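Local coordinates for protein PTS-dependent dihydroxyacetone kinase, ADP-binding subunit DhaL (Lactococcus lactis subsp. lactis, PDB 3CR3) that serves as the ADP-binding subunit of dihydroxyacetone kinase, taking a phosphoryl group from DhaM to form ATP and passing it to dihydroxyacetone held on DhaK, at residues 81-86 and 122-127; 87-92 and 104-109. All blocks are in the same frame, centred on the assembly; numbering follows the deposited sequence.

Contact 1: residues 81-86 and 122-127. With ADP (adenosine-5'-diphosphate), chain G.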
# COMPACT_ATOMS: atom_id res chain seq x y z
N PRO A 81 -0.56 -0.55 -22.52
CA PRO A 81 0.24 -1.77 -22.69
C PRO A 81 -0.46 -2.85 -23.53
O PRO A 81 0.22 -3.58 -24.25
CB PRO A 81 0.46 -2.28 -21.27
CG PRO A 81 0.09 -1.19 -20.36
CD PRO A 81 -0.65 -0.13 -21.10
N LEU A 82 -1.78 -2.94 -23.44
CA LEU A 82 -2.51 -4.01 -24.16
C LEU A 82 -2.63 -3.79 -25.67
O LEU A 82 -2.19 -4.63 -26.46
CB LEU A 82 -3.90 -4.24 -23.54
CG LEU A 82 -3.89 -4.77 -22.10
CD1 LEU A 82 -5.28 -4.55 -21.50
CD2 LEU A 82 -3.49 -6.21 -22.03
N TYR A 83 -3.24 -2.69 -26.07
CA TYR A 83 -3.31 -2.33 -27.49
C TYR A 83 -1.92 -2.11 -28.08
O TYR A 83 -1.66 -2.49 -29.23
CB TYR A 83 -4.16 -1.07 -27.71
CG TYR A 83 -5.66 -1.32 -27.70
CD1 TYR A 83 -6.26 -2.05 -28.72
CD2 TYR A 83 -6.47 -0.82 -26.68
CE1 TYR A 83 -7.63 -2.28 -28.74
CE2 TYR A 83 -7.84 -1.06 -26.66
CZ TYR A 83 -8.41 -1.79 -27.70
OH TYR A 83 -9.76 -2.05 -27.72
N GLY A 84 -1.04 -1.48 -27.29
CA GLY A 84 0.36 -1.21 -27.69
C GLY A 84 1.11 -2.49 -28.02
O GLY A 84 1.79 -2.56 -29.05
N SER A 85 0.98 -3.50 -27.17
CA SER A 85 1.61 -4.79 -27.42
C SER A 85 0.91 -5.54 -28.57
O SER A 85 1.57 -6.23 -29.34
CB SER A 85 1.66 -5.64 -26.15
OG SER A 85 2.42 -4.99 -25.14
N ALA A 86 -0.40 -5.39 -28.67
CA ALA A 86 -1.13 -5.96 -29.81
C ALA A 86 -0.54 -5.39 -31.10
O ALA A 86 -0.10 -6.13 -31.96
CB ALA A 86 -2.64 -5.68 -29.72
N LYS A 122 -13.79 -11.80 -19.23
CA LYS A 122 -14.45 -10.49 -19.37
C LYS A 122 -13.45 -9.40 -19.72
O LYS A 122 -13.40 -8.37 -19.06
CB LYS A 122 -15.27 -10.12 -18.12
CG LYS A 122 -16.41 -9.11 -18.33
CD LYS A 122 -16.68 -8.41 -17.00
CE LYS A 122 -17.93 -7.55 -16.98
NZ LYS A 122 -19.20 -8.35 -17.01
N THR A 123 -12.63 -9.62 -20.74
CA THR A 123 -11.74 -8.57 -21.25
C THR A 123 -11.81 -8.58 -22.78
O THR A 123 -12.44 -9.47 -23.36
CB THR A 123 -10.28 -8.78 -20.85
OG1 THR A 123 -9.75 -9.90 -21.58
CG2 THR A 123 -10.10 -9.00 -19.35
N MSE A 124 -11.11 -7.63 -23.40
CA MSE A 124 -10.97 -7.54 -24.86
C MSE A 124 -10.45 -8.83 -25.50
O MSE A 124 -10.70 -9.07 -26.65
CB MSE A 124 -10.05 -6.37 -25.24
CG MSE A 124 -8.58 -6.58 -24.82
SE MSE A 124 -7.47 -4.99 -25.21
CE MSE A 124 -7.38 -5.13 -27.08
N VAL A 125 -9.69 -9.63 -24.75
CA VAL A 125 -9.26 -10.97 -25.18
C VAL A 125 -10.44 -11.79 -25.73
O VAL A 125 -10.31 -12.53 -26.71
CB VAL A 125 -8.56 -11.73 -24.01
CG1 VAL A 125 -8.43 -13.22 -24.29
CG2 VAL A 125 -7.18 -11.13 -23.72
N ASP A 126 -11.61 -11.62 -25.13
CA ASP A 126 -12.80 -12.38 -25.52
C ASP A 126 -13.23 -12.07 -26.95
O ASP A 126 -13.58 -12.97 -27.70
CB ASP A 126 -13.95 -12.10 -24.56
CG ASP A 126 -13.58 -12.37 -23.13
OD1 ASP A 126 -12.64 -13.14 -22.88
OD2 ASP A 126 -14.23 -11.78 -22.24
N ILE A 127 -13.17 -10.79 -27.33
CA ILE A 127 -13.61 -10.42 -28.65
C ILE A 127 -12.49 -10.64 -29.69
O ILE A 127 -12.78 -11.01 -30.83
CB ILE A 127 -14.26 -9.00 -28.70
CG1 ILE A 127 -15.00 -8.77 -30.03
CG2 ILE A 127 -13.23 -7.92 -28.43
CD1 ILE A 127 -16.11 -7.70 -29.96
PB ADP G . -7.65 0.89 -16.66
O1B ADP G . -8.30 2.19 -16.30
O2B ADP G . -6.22 0.82 -16.26
O3B ADP G . -8.46 -0.33 -16.23
PA ADP G . -8.83 1.26 -19.28
O1A ADP G . -10.04 1.71 -18.54
O2A ADP G . -8.30 2.20 -20.34
O3A ADP G . -7.63 0.86 -18.28
O5' ADP G . -9.12 -0.17 -19.98
C5' ADP G . -9.93 -1.15 -19.32
C4' ADP G . -9.99 -2.37 -20.22
O4' ADP G . -8.71 -3.01 -20.33
C3' ADP G . -10.93 -3.44 -19.70
O3' ADP G . -12.25 -3.15 -20.15
C2' ADP G . -10.37 -4.73 -20.30
O2' ADP G . -10.95 -5.07 -21.56
C1' ADP G . -8.91 -4.40 -20.58
N9 ADP G . -8.04 -5.14 -19.65
C8 ADP G . -7.76 -4.75 -18.39
N7 ADP G . -6.94 -5.64 -17.80
C5 ADP G . -6.70 -6.61 -18.69
C6 ADP G . -5.91 -7.85 -18.71
N6 ADP G . -5.21 -8.20 -17.61
N1 ADP G . -5.90 -8.60 -19.84
C2 ADP G . -6.59 -8.24 -20.94
N3 ADP G . -7.33 -7.13 -20.99
C4 ADP G . -7.42 -6.29 -19.92

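Contact 2: residues 87-92 and 104-109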
# COMPACT_ATOMS: atom_id res chain seq x y z
N PHE A 87 -0.47 -4.06 -31.20
CA PHE A 87 0.05 -3.45 -32.41
C PHE A 87 1.52 -3.75 -32.68
O PHE A 87 1.92 -3.91 -33.82
CB PHE A 87 -0.29 -1.95 -32.46
CG PHE A 87 -1.69 -1.69 -32.96
CD1 PHE A 87 -1.96 -1.68 -34.32
CD2 PHE A 87 -2.75 -1.50 -32.06
CE1 PHE A 87 -3.25 -1.48 -34.80
CE2 PHE A 87 -4.04 -1.30 -32.53
CZ PHE A 87 -4.30 -1.29 -33.89
N LEU A 88 2.31 -3.89 -31.62
CA LEU A 88 3.73 -4.19 -31.77
C LEU A 88 3.94 -5.56 -32.42
O LEU A 88 4.78 -5.71 -33.31
CB LEU A 88 4.42 -4.13 -30.40
CG LEU A 88 5.94 -3.98 -30.40
CD1 LEU A 88 6.42 -2.75 -31.21
CD2 LEU A 88 6.41 -3.89 -28.96
N ALA A 89 3.17 -6.55 -31.97
CA ALA A 89 3.24 -7.90 -32.52
C ALA A 89 2.75 -7.90 -33.97
O ALA A 89 3.36 -8.53 -34.84
CB ALA A 89 2.43 -8.85 -31.69
N MSE A 90 1.67 -7.17 -34.23
CA MSE A 90 1.14 -6.99 -35.58
C MSE A 90 2.15 -6.31 -36.49
O MSE A 90 2.24 -6.63 -37.68
CB MSE A 90 -0.19 -6.22 -35.56
CG MSE A 90 -1.31 -6.98 -34.88
SE MSE A 90 -2.98 -5.98 -34.80
CE MSE A 90 -2.72 -4.83 -33.33
N SER A 91 2.90 -5.37 -35.93
CA SER A 91 3.99 -4.73 -36.66
C SER A 91 5.01 -5.78 -37.11
O SER A 91 5.39 -5.83 -38.29
CB SER A 91 4.66 -3.66 -35.80
OG SER A 91 5.69 -3.00 -36.52
N LYS A 92 5.41 -6.65 -36.19
CA LYS A 92 6.42 -7.65 -36.50
C LYS A 92 5.90 -8.68 -37.51
O LYS A 92 6.59 -9.01 -38.48
CB LYS A 92 6.95 -8.31 -35.22
CG LYS A 92 7.62 -7.31 -34.26
CD LYS A 92 7.92 -7.94 -32.90
CE LYS A 92 7.70 -6.95 -31.74
NZ LYS A 92 8.92 -6.18 -31.35
N ILE A 104 -4.35 -10.58 -36.59
CA ILE A 104 -5.21 -10.64 -35.43
C ILE A 104 -4.65 -11.68 -34.46
O ILE A 104 -4.65 -11.46 -33.25
CB ILE A 104 -6.69 -10.94 -35.83
CG1 ILE A 104 -7.23 -9.88 -36.81
CG2 ILE A 104 -7.59 -11.07 -34.60
CD1 ILE A 104 -6.97 -8.41 -36.39
N TYR A 105 -4.15 -12.79 -35.00
CA TYR A 105 -3.54 -13.83 -34.19
C TYR A 105 -2.35 -13.26 -33.43
O TYR A 105 -2.22 -13.46 -32.23
CB TYR A 105 -3.09 -15.02 -35.05
CG TYR A 105 -2.46 -16.14 -34.24
CD1 TYR A 105 -3.21 -17.25 -33.87
CD2 TYR A 105 -1.12 -16.08 -33.83
CE1 TYR A 105 -2.65 -18.28 -33.12
CE2 TYR A 105 -0.55 -17.10 -33.08
CZ TYR A 105 -1.32 -18.20 -32.73
OH TYR A 105 -0.77 -19.22 -31.99
N ALA A 106 -1.47 -12.55 -34.15
CA ALA A 106 -0.33 -11.90 -33.50
C ALA A 106 -0.82 -11.00 -32.36
O ALA A 106 -0.33 -11.10 -31.25
CB ALA A 106 0.49 -11.10 -34.51
N GLY A 107 -1.80 -10.15 -32.64
CA GLY A 107 -2.34 -9.20 -31.64
C GLY A 107 -2.91 -9.90 -30.41
O GLY A 107 -2.61 -9.52 -29.28
N LEU A 108 -3.71 -10.94 -30.63
CA LEU A 108 -4.34 -11.70 -29.53
C LEU A 108 -3.30 -12.35 -28.63
O LEU A 108 -3.37 -12.25 -27.41
CB LEU A 108 -5.31 -12.76 -30.08
CG LEU A 108 -5.90 -13.82 -29.13
CD1 LEU A 108 -6.79 -13.22 -28.04
CD2 LEU A 108 -6.67 -14.85 -29.96
N GLU A 109 -2.34 -13.02 -29.26
CA GLU A 109 -1.25 -13.70 -28.57
C GLU A 109 -0.51 -12.71 -27.67
O GLU A 109 -0.19 -13.01 -26.51
CB GLU A 109 -0.31 -14.33 -29.60
CG GLU A 109 0.83 -15.15 -29.02
CD GLU A 109 1.86 -15.56 -30.07
OE1 GLU A 109 2.20 -14.73 -30.95
OE2 GLU A 109 2.35 -16.71 -30.00

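Contact 1: residues 81-86 and 122-127
Met124, built as selenomethionine, reaches from near the start of helix 125-136 to Tyr83 and Leu82 on helix 79-94. The side chain leaves its backbone with CG between N and the carbonyl carbon (chi1 68°) and bends at its last torsion (chi3 -72°), which lays the methyl over one face of the Tyr83 ring. Met124 CE comes within 3.3 Å of Tyr83 CE1, toward the rim, a CH-pi contact. The selenium covers the same face in a Met-aromatic contact, 15° off the normal and 4.3 Å from Met124 SE to the centroid of the Tyr83 ring. At about a right angle to that approach, Met124 SE also rests 4.0 Å from Leu82 CB.

Both segments also line the ADP pocket, where the adenine lies sandwiched between Leu82 and Thr123. Leu82 CD1 stands almost directly above ADP C4, at 3.2 Å; from the opposite face Thr123 CB approaches ADP N3 to 3.4 Å, with CG2 and OG1 spread over the same side. On the Thr123 side, Met124 N donates to the ribose, 3.2 Å from ADP O2'. Thr123 OG1 accepts from Val125 N at 3.2 Å, one half of a capping box whose other half is the weak bond from Thr123 N to Asp126 OD2. With an alanine in place of Thr123, Val125 N would probably lose its capping acceptor, and the base the cover that CG2 and OG1 add to that of CB.

Tyr83 OH is hydrogen-bonded to Ser179 and Ser180 of helix 175-191, whose Ser180 also touches Met124. Ile111 of helix 100-115 packs against both Leu82 and Met124, so the contact between helices 79-94 and 125-136 is flanked by helices 100-115 and 175-191; another protein chain packs on Leu82.

Contact 2: residues 87-92 and 104-109
Two successive helices of the all-helical DhaL fold, 79-94 and 100-115, pack here as an antiparallel helical hairpin, with small residues at the interface. The axes of segments 87-92 and 104-109 approach to 7.5 Å, and their directions differ by 141°. Ala89 and Ala106 sit at the crossing, each methyl pointing to the other helix and passing beside its counterpart: Ala89 CB is 4.1 Å from Ala106 CB and 3.6 Å from Ala106 O. In return Ala106 CB lies 3.9 Å from Ala89 O, each methyl thus meeting the backbone of the other helix. Beside this pair Met90, a selenomethionine in the model, runs alongside Gly107, with Met90 CG 3.9 Å from Gly107 N. A beta carbon at Gly107 would come within 3.5 Å of Met90 SE, a tight fit, so the missing side chain accommodates the long one. Helix 125-136 covers one border of the hairpin, Trp128 meeting Met90 and Phe131 meeting Ile104, while Val67 of helix 60-74 touches Phe87. Met90 bends at its last torsion (chi3 -80°), bringing its methyl over a side chain of the same helix, where Met90 CE stands 3.3 Å above the plane of the Phe87 ring, over its centre.

Contacts 1 and 2 have centres about 10 Å apart and draw on consecutive stretches of helix 79-94: residues 81-86 serve contact 1, and residues 87-92 serve contact 2. Along the chain contact 2 is nested inside the loop that contact 1 closes, since helix 100-115 comes between helix 79-94 and helix 125-136. The two touch where Ala86 CB packs on Gly107 O and where Leu108 CD1 packs on Val125 O. One helix therefore runs from the adenine pocket, with its ADP-binding end at contact 1, to the plain interhelical packing of contact 2; helix 100-115 is the partner in contact 2 and, through Ile111, also packs against contact 1.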